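Local coordinates for trwC protein (Escherichia coli, PDB 1OMH) that recognises and processes origin-of-transfer DNA in bacterial conjugation as the plasmid relaxase, represented here by its N-terminal relaxase domain without bound metal, at residues Glu57-Asn62 with His163-Asn168; Asn218-His223 with Gln227-Phe232; Glu105-His110 with Lys147-Thr152. All blocks are in the same frame, centred on the assembly; numbering follows the deposited sequence.

Contacts 1 and 3 use neighbouring antiparallel strands of the five-stranded sheet: 158-167 carries contact 1 and 145-152 carries contact 3, and they are stitched together where H163 N lies 2.8 Å from F148 O. Contact 1 is buried and aliphatic where helix 52-60 meets the sheet. Contact 3, partly buried, sets an isoleucine against an arginine, with a histidine beside them. Both supply histidines, H163 and H150, to the site that binds metal in other structures, empty of metal here. Contact 2 is also largely buried but lies apart, its centre about 35 Å from that of contact 1; a short strand and helix meet there through a carboxylate, a methyl group and a water.

Contact 1: residues Glu57-Asn62 with His163-Asn168; sequences ELLAGN and HAVILN. With SO4 (sulfate ion), chain C.
L167 reaches from strand 158-167 into the end of helix 52-60 with its CD2 methyl, which lies between L58 and L59. The fit is close: L167 CD2 is 3.5 Å from L58 CB, nearer than usual for two carbons. L167 CD2 also sits 3.4 Å from L59 N, so it presses on the helix backbone as well as on side chains. L59 crosses L167 at about a right angle, with L59 CD2 3.8 Å from L167 CD2. Two residues back, on the same helix-facing side of the strand, V165 holds CG1 anti to its backbone N (chi1 -177°), which brings that methyl 4.2 Å from L59 CD2. Branched aliphatic residues suit this place because their methyls interlock without needing polar partners. I12 and A15 of helix 12-17 also touch L59.

Just past L167, at the C-terminal end of the segment, a water takes over: it donates to L58 O at 2.8 Å and accepts from N168 N, joining helix and strand where their backbones do not meet directly.

H163, a zinc and copper ligand in other structures of this protein, donates a hydrogen bond from NE2 to O3 of the chain C sulfate (2.7 Å, N-H...O angle 158°). Its ND1 is hydrogen-bonded to D85 OD2, and Y18 stacks on the ring. A leucine here would probably leave the D85 carboxylate and the sulfate each without this partner and cost the metal site a ligand. One strand thus joins two chemistries: methyl packing fixes its helix-facing end, while hydrogen bonds orient the histidine presented to an anion or metal.

Contact 2: residues Asn218-His223 with Gln227-Phe232; sequences NFDLAH and QQIEGF. With nucleotides of chain A.
D220 and I229 meet where D220 OD1, a carboxylate oxygen on the strand, comes 4.0 Å from I229 CD1, a methyl on the helix. The two side chains pass at an oblique angle, a loose van der Waals touch. D220 owes its orientation to a partner beyond the two segments: its OD1 is hydrogen-bonded to S93 OG, and the same hydroxyl is hydrogen-bonded to L221 N. Its chi1 of -94° departs from the usual staggered position, consistent with a carboxylate turned to suit that serine. In I229, CG1 lies beside the backbone N, anti to the carbonyl carbon, and chi2 of -54° turns CD1 to the aspartate. Two apolar branches let isoleucine face D220 with CD1 while it also packs on K92 and S93 of helix 92-99.

In topology this is a strand-loop-helix connection. Strand 219-221 pairs antiparallel with strand 211-213 in a small two-stranded sheet, and the chain then turns through a short loop into helix 226-230. F219 packs its ring against helix 189-206, while N218 lies beside DT21 of the bound DNA, chain A.

At the loop end the link is polar. Q228 runs extended beyond CG (chi2 170°), a reach that a shorter amide would lack, and carries Q228 OE1 to within 4.1 Å of H223 O. Two acceptors need a donor between them, and water 2 provides it, giving one proton to H223 O at 2.7 Å and the other to Q228 OE1 at 3.0 Å. OE1 also accepts from D225 N, so the amide is tied back to the loop just before its own helix. H223 turns its imidazole the other way, where NE2 is hydrogen-bonded to Q97 OE1 of helix 92-99.

Contact 3: residues Glu105-His110 with Lys147-Thr152; sequences EIIKAH and KFRHET. With SO4 (sulfate ion), chain D.
E151 N donates to O3 of the chain D sulfate at 2.7 Å, and at 166° this bond is nearly straight. Its neighbours close in on the same anion: T152 N donates to O4 at 2.9 Å, while T152 OG1 lies close to both O2 and O4, its one proton not assigned between them. H150 ND1 adds a more bent bond to O1, also 2.9 Å long, with the oxygen at the ring's edge. Backbone N-H groups, a hydroxyl and an imidazole suit a sulfate, probably taken from the crystallisation liquor, because each can direct a proton at an anionic oxygen.

The side chain of R149 leaves the strand toward helix 104-122, while that of H150 starts away from it. With CG anti to its backbone N (chi1 -170°) and a bend at chi3, the arginine lays its guanidinium beneath I107. There I107 CG2 stands 3.5 Å above one face of the R149 guanidinium, offset toward the rim, and is 3.8 Å from R149 CD. Arginine fits because its carbons and flat group offer a surface to the methyl while NH2 makes a salt bridge to D111. Beside it, H110 CD2 approaches R149 CG at 4.4 Å. That imidazole is anchored at both nitrogens, ND1 to Y196 OH and NE2 to T162 OG1, so its rotation is set from helix and sheet alike.

The fold here, a helix laid over one face of an antiparallel sheet, belongs to the Rep clan. On that sheet H150, H161 and H163 bind zinc or copper in other structures of this protein, though no metal is bound here, a three-histidine site as in HUH-type conjugative relaxases.

Contact 1: residues Glu57-Asn62 with His163-Asn168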
loop_
_atom_site.group_PDB
_atom_site.type_symbol
_atom_site.label_atom_id
_atom_site.label_comp_id
_atom_site.label_asym_id
_atom_site.label_seq_id
_atom_site.Cartn_x
_atom_site.Cartn_y
_atom_site.Cartn_z
ATOM N N GLU B 57 -2.532 13.002 15.110
ATOM C CA GLU B 57 -2.767 12.675 16.505
ATOM C C GLU B 57 -3.132 11.204 16.657
ATOM O O GLU B 57 -2.615 10.526 17.548
ATOM C CB GLU B 57 -3.857 13.564 17.105
ATOM C CG GLU B 57 -5.161 13.576 16.359
ATOM C CD GLU B 57 -6.231 14.340 17.113
ATOM O OE1 GLU B 57 -7.066 13.688 17.783
ATOM O OE2 GLU B 57 -6.222 15.591 17.049
ATOM N N LEU B 58 -4.010 10.710 15.787
ATOM C CA LEU B 58 -4.399 9.307 15.841
ATOM C C LEU B 58 -3.148 8.449 15.764
ATOM O O LEU B 58 -3.024 7.452 16.475
ATOM C CB LEU B 58 -5.353 8.966 14.706
ATOM C CG LEU B 58 -6.770 9.507 14.876
ATOM C CD1 LEU B 58 -7.589 9.164 13.656
ATOM C CD2 LEU B 58 -7.408 8.916 16.131
ATOM N N LEU B 59 -2.206 8.840 14.911
ATOM C CA LEU B 59 -0.957 8.098 14.799
ATOM C C LEU B 59 -0.282 8.121 16.169
ATOM O O LEU B 59 0.360 7.156 16.573
ATOM C CB LEU B 59 -0.035 8.744 13.761
ATOM C CG LEU B 59 -0.358 8.545 12.276
ATOM C CD1 LEU B 59 0.471 9.510 11.439
ATOM C CD2 LEU B 59 -0.069 7.105 11.872
ATOM N N ALA B 60 -0.441 9.236 16.878
ATOM C CA ALA B 60 0.149 9.401 18.203
ATOM C C ALA B 60 -0.673 8.698 19.284
ATOM O O ALA B 60 -0.275 8.666 20.448
ATOM C CB ALA B 60 0.282 10.891 18.529
ATOM N N GLY B 61 -1.821 8.150 18.894
ATOM C CA GLY B 61 -2.678 7.446 19.835
ATOM C C GLY B 61 -3.674 8.321 20.575
ATOM O O GLY B 61 -4.034 8.021 21.713
ATOM N N ASN B 62 -4.138 9.386 19.923
ATOM C CA ASN B 62 -5.082 10.323 20.530
ATOM C C ASN B 62 -6.481 10.270 19.919
ATOM O O ASN B 62 -6.713 10.770 18.816
ATOM C CB ASN B 62 -4.526 11.742 20.419
ATOM C CG ASN B 62 -5.275 12.732 21.284
ATOM O OD1 ASN B 62 -6.416 13.092 20.998
ATOM N ND2 ASN B 62 -4.634 13.173 22.359
ATOM N N HIS B 163 -1.121 3.900 -0.087
ATOM C CA HIS B 163 -0.602 3.591 1.233
ATOM C C HIS B 163 -1.809 3.569 2.154
ATOM O O HIS B 163 -2.353 4.622 2.476
ATOM C CB HIS B 163 0.359 4.682 1.713
ATOM C CG HIS B 163 1.709 4.633 1.074
ATOM N ND1 HIS B 163 2.644 3.665 1.381
ATOM C CD2 HIS B 163 2.288 5.433 0.146
ATOM C CE1 HIS B 163 3.738 3.873 0.673
ATOM N NE2 HIS B 163 3.548 4.940 -0.087
ATOM N N ALA B 164 -2.245 2.375 2.549
ATOM C CA ALA B 164 -3.378 2.229 3.452
ATOM C C ALA B 164 -2.807 2.154 4.859
ATOM O O ALA B 164 -2.333 1.101 5.293
ATOM C CB ALA B 164 -4.158 0.947 3.130
ATOM N N VAL B 165 -2.844 3.273 5.569
ATOM C CA VAL B 165 -2.310 3.313 6.915
ATOM C C VAL B 165 -3.349 2.923 7.959
ATOM O O VAL B 165 -4.237 3.713 8.312
ATOM C CB VAL B 165 -1.746 4.710 7.252
ATOM C CG1 VAL B 165 -1.130 4.699 8.647
ATOM C CG2 VAL B 165 -0.695 5.109 6.208
ATOM N N ILE B 166 -3.237 1.689 8.439
ATOM C CA ILE B 166 -4.142 1.191 9.460
ATOM C C ILE B 166 -3.579 1.665 10.795
ATOM O O ILE B 166 -2.503 1.238 11.214
ATOM C CB ILE B 166 -4.207 -0.354 9.480
ATOM C CG1 ILE B 166 -4.796 -0.894 8.171
ATOM C CG2 ILE B 166 -5.080 -0.816 10.637
ATOM C CD1 ILE B 166 -3.928 -0.707 6.959
ATOM N N LEU B 167 -4.299 2.550 11.467
ATOM C CA LEU B 167 -3.812 3.048 12.742
ATOM C C LEU B 167 -3.847 1.939 13.788
ATOM O O LEU B 167 -4.678 1.028 13.718
ATOM C CB LEU B 167 -4.634 4.262 13.167
ATOM C CG LEU B 167 -4.353 5.407 12.183
ATOM C CD1 LEU B 167 -5.632 5.848 11.513
ATOM C CD2 LEU B 167 -3.671 6.553 12.898
ATOM N N ASN B 168 -2.920 2.014 14.740
ATOM C CA ASN B 168 -2.802 1.017 15.801
ATOM C C ASN B 168 -3.912 1.174 16.837
ATOM O O ASN B 168 -3.653 1.522 17.990
ATOM C CB ASN B 168 -1.429 1.159 16.466
ATOM C CG ASN B 168 -1.079 -0.009 17.366
ATOM O OD1 ASN B 168 -0.027 -0.009 18.013
ATOM N ND2 ASN B 168 -1.950 -1.012 17.412
HETATM S S SO4 C . 6.422 6.477 -2.123
HETATM O O1 SO4 C . 5.691 7.752 -1.989
HETATM O O2 SO4 C . 7.018 6.376 -3.471
HETATM O O3 SO4 C . 5.484 5.356 -1.923
HETATM O O4 SO4 C . 7.490 6.423 -1.107
HETATM O O HOH W 1 -2.130 4.839 15.845
#

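Contact 2: residues Asn218-His223 with Gln227-Phe232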
loop_
_atom_site.group_PDB
_atom_site.type_symbol
_atom_site.label_atom_id
_atom_site.label_comp_id
_atom_site.label_asym_id
_atom_site.label_seq_id
_atom_site.Cartn_x
_atom_site.Cartn_y
_atom_site.Cartn_z
ATOM N N ASN B 218 0.293 -12.971 -10.876
ATOM C CA ASN B 218 0.321 -11.604 -11.394
ATOM C C ASN B 218 -0.145 -11.486 -12.840
ATOM O O ASN B 218 -0.165 -12.469 -13.583
ATOM C CB ASN B 218 1.739 -11.035 -11.273
ATOM C CG ASN B 218 2.162 -10.839 -9.834
ATOM O OD1 ASN B 218 3.263 -11.217 -9.431
ATOM N ND2 ASN B 218 1.287 -10.239 -9.050
ATOM N N PHE B 219 -0.514 -10.271 -13.232
ATOM C CA PHE B 219 -0.962 -10.014 -14.592
ATOM C C PHE B 219 -0.638 -8.592 -15.034
ATOM O O PHE B 219 -0.322 -7.725 -14.222
ATOM C CB PHE B 219 -2.475 -10.213 -14.718
ATOM C CG PHE B 219 -3.285 -9.161 -14.014
ATOM C CD1 PHE B 219 -3.688 -9.344 -12.698
ATOM C CD2 PHE B 219 -3.631 -7.978 -14.664
ATOM C CE1 PHE B 219 -4.420 -8.371 -12.031
ATOM C CE2 PHE B 219 -4.365 -6.990 -14.005
ATOM C CZ PHE B 219 -4.764 -7.188 -12.682
ATOM N N ASP B 220 -0.723 -8.376 -16.341
ATOM C CA ASP B 220 -0.499 -7.073 -16.954
ATOM C C ASP B 220 -1.489 -7.008 -18.109
ATOM O O ASP B 220 -2.028 -8.036 -18.524
ATOM C CB ASP B 220 0.932 -6.957 -17.486
ATOM C CG ASP B 220 1.876 -6.313 -16.488
ATOM O OD1 ASP B 220 1.679 -5.121 -16.164
ATOM O OD2 ASP B 220 2.808 -7.002 -16.028
ATOM N N LEU B 221 -1.746 -5.809 -18.612
ATOM C CA LEU B 221 -2.655 -5.655 -19.733
ATOM C C LEU B 221 -1.989 -6.319 -20.937
ATOM O O LEU B 221 -0.833 -6.037 -21.248
ATOM C CB LEU B 221 -2.911 -4.174 -19.996
ATOM C CG LEU B 221 -3.477 -3.424 -18.785
ATOM C CD1 LEU B 221 -3.717 -1.967 -19.150
ATOM C CD2 LEU B 221 -4.775 -4.081 -18.338
ATOM N N ALA B 222 -2.725 -7.198 -21.612
ATOM C CA ALA B 222 -2.203 -7.942 -22.760
ATOM C C ALA B 222 -1.610 -7.141 -23.925
ATOM O O ALA B 222 -0.762 -7.653 -24.652
ATOM C CB ALA B 222 -3.284 -8.887 -23.290
ATOM N N HIS B 223 -2.031 -5.896 -24.110
ATOM C CA HIS B 223 -1.510 -5.115 -25.231
ATOM C C HIS B 223 -0.202 -4.365 -24.964
ATOM O O HIS B 223 0.280 -3.630 -25.828
ATOM C CB HIS B 223 -2.572 -4.132 -25.732
ATOM C CG HIS B 223 -3.071 -3.188 -24.681
ATOM N ND1 HIS B 223 -3.827 -3.602 -23.608
ATOM C CD2 HIS B 223 -2.930 -1.848 -24.554
ATOM C CE1 HIS B 223 -4.137 -2.552 -22.863
ATOM N NE2 HIS B 223 -3.605 -1.478 -23.416
ATOM N N GLN B 227 9.101 -5.530 -22.648
ATOM C CA GLN B 227 10.123 -4.515 -22.890
ATOM C C GLN B 227 9.586 -3.118 -22.599
ATOM O O GLN B 227 10.304 -2.265 -22.086
ATOM C CB GLN B 227 10.637 -4.587 -24.331
ATOM C CG GLN B 227 11.294 -5.919 -24.704
ATOM C CD GLN B 227 12.499 -6.270 -23.845
ATOM N N GLN B 228 8.316 -2.894 -22.924
ATOM C CA GLN B 228 7.679 -1.602 -22.695
ATOM C C GLN B 228 7.500 -1.396 -21.196
ATOM O O GLN B 228 7.654 -0.283 -20.686
ATOM C CB GLN B 228 6.328 -1.550 -23.434
ATOM C CG GLN B 228 6.491 -1.793 -24.938
ATOM C CD GLN B 228 5.177 -2.001 -25.683
ATOM O OE1 GLN B 228 4.260 -2.652 -25.184
ATOM N NE2 GLN B 228 5.095 -1.463 -26.894
ATOM N N ILE B 229 7.175 -2.475 -20.491
ATOM C CA ILE B 229 6.998 -2.413 -19.043
ATOM C C ILE B 229 8.326 -2.004 -18.404
ATOM O O ILE B 229 8.382 -1.070 -17.596
ATOM C CB ILE B 229 6.569 -3.797 -18.479
ATOM C CG1 ILE B 229 5.104 -4.076 -18.824
ATOM C CG2 ILE B 229 6.809 -3.868 -16.996
ATOM C CD1 ILE B 229 4.149 -2.993 -18.401
ATOM N N GLU B 230 9.397 -2.694 -18.788
ATOM C CA GLU B 230 10.717 -2.414 -18.240
ATOM C C GLU B 230 11.167 -0.990 -18.559
ATOM O O GLU B 230 11.900 -0.373 -17.783
ATOM C CB GLU B 230 11.726 -3.434 -18.777
ATOM C CG GLU B 230 11.247 -4.869 -18.609
ATOM C CD GLU B 230 12.300 -5.909 -18.928
ATOM O OE1 GLU B 230 12.996 -5.764 -19.956
ATOM O OE2 GLU B 230 12.419 -6.885 -18.154
ATOM N N GLY B 231 10.713 -0.468 -19.693
ATOM C CA GLY B 231 11.074 0.882 -20.082
ATOM C C GLY B 231 10.519 1.909 -19.114
ATOM O O GLY B 231 10.950 3.056 -19.116
ATOM N N PHE B 232 9.546 1.500 -18.305
ATOM C CA PHE B 232 8.927 2.379 -17.310
ATOM C C PHE B 232 9.120 1.804 -15.899
ATOM O O PHE B 232 8.357 2.120 -14.979
ATOM C CB PHE B 232 7.416 2.535 -17.568
ATOM C CG PHE B 232 7.066 3.555 -18.620
ATOM C CD1 PHE B 232 6.638 3.157 -19.886
ATOM C CD2 PHE B 232 7.125 4.915 -18.332
ATOM C CE1 PHE B 232 6.270 4.106 -20.853
ATOM C CE2 PHE B 232 6.761 5.867 -19.289
ATOM C CZ PHE B 232 6.333 5.455 -20.552
ATOM P P DT A 21 8.900 -11.132 -1.711
ATOM O OP1 DT A 21 10.256 -10.974 -2.300
ATOM O OP2 DT A 21 8.242 -9.970 -1.087
ATOM O "O5'" DT A 21 7.939 -11.772 -2.808
ATOM C "C5'" DT A 21 8.362 -12.889 -3.598
ATOM C "C4'" DT A 21 7.498 -13.032 -4.834
ATOM O "O4'" DT A 21 6.103 -13.063 -4.436
ATOM C "C3'" DT A 21 7.618 -11.873 -5.832
ATOM O "O3'" DT A 21 8.353 -12.363 -6.971
ATOM C "C2'" DT A 21 6.227 -11.796 -6.439
ATOM C "C1'" DT A 21 5.298 -12.468 -5.439
ATOM N N1 DT A 21 4.221 -11.650 -4.818
ATOM C C2 DT A 21 3.317 -11.033 -5.673
ATOM O O2 DT A 21 3.382 -11.104 -6.889
ATOM N N3 DT A 21 2.325 -10.323 -5.045
ATOM C C4 DT A 21 2.140 -10.161 -3.686
ATOM O O4 DT A 21 1.187 -9.491 -3.275
ATOM C C5 DT A 21 3.122 -10.824 -2.846
ATOM C C7 DT A 21 3.003 -10.706 -1.359
ATOM C C6 DT A 21 4.102 -11.520 -3.446
HETATM O O HOH W 2 1.844 -1.640 -26.717
#

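Contact 3: residues Glu105-His110 with Lys147-Thr152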
loop_
_atom_site.group_PDB
_atom_site.type_symbol
_atom_site.label_atom_id
_atom_site.label_comp_id
_atom_site.label_asym_id
_atom_site.label_seq_id
_atom_site.Cartn_x
_atom_site.Cartn_y
_atom_site.Cartn_z
ATOM N N GLU B 105 -11.010 5.580 -15.341
ATOM C CA GLU B 105 -11.763 4.466 -14.771
ATOM C C GLU B 105 -10.829 3.424 -14.158
ATOM O O GLU B 105 -11.232 2.664 -13.278
ATOM C CB GLU B 105 -12.658 3.821 -15.833
ATOM C CG GLU B 105 -13.653 4.791 -16.466
ATOM C CD GLU B 105 -14.528 5.494 -15.444
ATOM O OE1 GLU B 105 -15.320 4.812 -14.759
ATOM O OE2 GLU B 105 -14.424 6.735 -15.324
ATOM N N ILE B 106 -9.580 3.397 -14.619
ATOM C CA ILE B 106 -8.596 2.466 -14.085
ATOM C C ILE B 106 -8.265 2.913 -12.664
ATOM O O ILE B 106 -8.080 2.087 -11.764
ATOM C CB ILE B 106 -7.301 2.461 -14.922
ATOM C CG1 ILE B 106 -7.609 2.045 -16.357
ATOM C CG2 ILE B 106 -6.270 1.509 -14.296
ATOM C CD1 ILE B 106 -8.133 0.645 -16.485
ATOM N N ILE B 107 -8.202 4.226 -12.463
ATOM C CA ILE B 107 -7.911 4.764 -11.142
ATOM C C ILE B 107 -9.005 4.298 -10.190
ATOM O O ILE B 107 -8.728 3.819 -9.096
ATOM C CB ILE B 107 -7.870 6.309 -11.143
ATOM C CG1 ILE B 107 -6.782 6.800 -12.099
ATOM C CG2 ILE B 107 -7.588 6.826 -9.730
ATOM C CD1 ILE B 107 -5.392 6.335 -11.743
ATOM N N LYS B 108 -10.254 4.438 -10.615
ATOM C CA LYS B 108 -11.382 4.011 -9.794
ATOM C C LYS B 108 -11.323 2.498 -9.556
ATOM O O LYS B 108 -11.680 2.018 -8.479
ATOM C CB LYS B 108 -12.701 4.373 -10.483
ATOM C CG LYS B 108 -13.935 3.870 -9.750
ATOM N N ALA B 109 -10.883 1.751 -10.566
ATOM C CA ALA B 109 -10.779 0.299 -10.451
ATOM C C ALA B 109 -9.800 -0.060 -9.333
ATOM O O ALA B 109 -10.067 -0.945 -8.515
ATOM C CB ALA B 109 -10.316 -0.305 -11.772
ATOM N N HIS B 110 -8.666 0.631 -9.311
ATOM C CA HIS B 110 -7.640 0.421 -8.294
ATOM C C HIS B 110 -8.206 0.757 -6.913
ATOM O O HIS B 110 -8.079 -0.030 -5.977
ATOM C CB HIS B 110 -6.425 1.312 -8.589
ATOM C CG HIS B 110 -5.473 1.446 -7.439
ATOM N ND1 HIS B 110 -4.527 0.492 -7.134
ATOM C CD2 HIS B 110 -5.339 2.419 -6.510
ATOM C CE1 HIS B 110 -3.850 0.872 -6.064
ATOM N NE2 HIS B 110 -4.323 2.039 -5.666
ATOM N N LYS B 147 -6.282 6.133 3.846
ATOM C CA LYS B 147 -5.818 5.672 2.535
ATOM C C LYS B 147 -5.269 6.822 1.696
ATOM O O LYS B 147 -5.947 7.832 1.490
ATOM C CB LYS B 147 -6.964 5.002 1.768
ATOM C CG LYS B 147 -7.634 3.850 2.510
ATOM C CD LYS B 147 -8.746 3.220 1.670
ATOM C CE LYS B 147 -9.875 4.211 1.430
ATOM N NZ LYS B 147 -10.990 3.618 0.638
ATOM N N PHE B 148 -4.050 6.658 1.191
ATOM C CA PHE B 148 -3.433 7.709 0.390
ATOM C C PHE B 148 -2.944 7.174 -0.952
ATOM O O PHE B 148 -2.001 6.391 -1.009
ATOM C CB PHE B 148 -2.280 8.333 1.182
ATOM C CG PHE B 148 -2.669 8.747 2.579
ATOM C CD1 PHE B 148 -2.452 7.900 3.660
ATOM C CD2 PHE B 148 -3.276 9.976 2.807
ATOM C CE1 PHE B 148 -2.829 8.273 4.950
ATOM C CE2 PHE B 148 -3.660 10.358 4.091
ATOM C CZ PHE B 148 -3.433 9.502 5.164
ATOM N N ARG B 149 -3.606 7.613 -2.023
ATOM C CA ARG B 149 -3.291 7.207 -3.392
ATOM C C ARG B 149 -2.195 8.083 -3.997
ATOM O O ARG B 149 -2.273 9.312 -3.945
ATOM C CB ARG B 149 -4.561 7.297 -4.252
ATOM C CG ARG B 149 -4.451 6.687 -5.651
ATOM C CD ARG B 149 -5.735 6.938 -6.443
ATOM N NE ARG B 149 -5.960 8.366 -6.631
ATOM C CZ ARG B 149 -7.143 8.960 -6.534
ATOM N NH1 ARG B 149 -7.239 10.266 -6.721
ATOM N NH2 ARG B 149 -8.228 8.254 -6.246
ATOM N N HIS B 150 -1.178 7.440 -4.567
ATOM C CA HIS B 150 -0.062 8.133 -5.197
ATOM C C HIS B 150 0.133 7.611 -6.604
ATOM O O HIS B 150 -0.309 6.514 -6.919
ATOM C CB HIS B 150 1.201 7.969 -4.349
ATOM C CG HIS B 150 1.157 8.770 -3.088
ATOM N ND1 HIS B 150 1.237 10.147 -3.083
ATOM C CD2 HIS B 150 0.914 8.404 -1.806
ATOM C CE1 HIS B 150 1.039 10.594 -1.856
ATOM N NE2 HIS B 150 0.839 9.557 -1.062
ATOM N N GLU B 151 0.813 8.383 -7.447
ATOM C CA GLU B 151 0.962 7.989 -8.839
ATOM C C GLU B 151 2.367 7.878 -9.416
ATOM O O GLU B 151 2.519 7.471 -10.568
ATOM C CB GLU B 151 0.120 8.939 -9.701
ATOM C CG GLU B 151 -1.245 9.253 -9.074
ATOM C CD GLU B 151 -2.104 10.184 -9.917
ATOM O OE1 GLU B 151 -1.549 11.048 -10.633
ATOM O OE2 GLU B 151 -3.344 10.057 -9.852
ATOM N N THR B 152 3.396 8.207 -8.637
ATOM C CA THR B 152 4.750 8.119 -9.166
ATOM C C THR B 152 5.709 7.318 -8.295
ATOM O O THR B 152 5.556 7.239 -7.074
ATOM C CB THR B 152 5.369 9.522 -9.398
ATOM O OG1 THR B 152 5.655 10.139 -8.139
ATOM C CG2 THR B 152 4.411 10.407 -10.187
HETATM S S SO4 D . 2.969 11.098 -6.261
HETATM O O1 SO4 D . 2.903 11.653 -4.895
HETATM O O2 SO4 D . 3.691 12.039 -7.139
HETATM O O3 SO4 D . 1.609 10.900 -6.787
HETATM O O4 SO4 D . 3.670 9.803 -6.222
#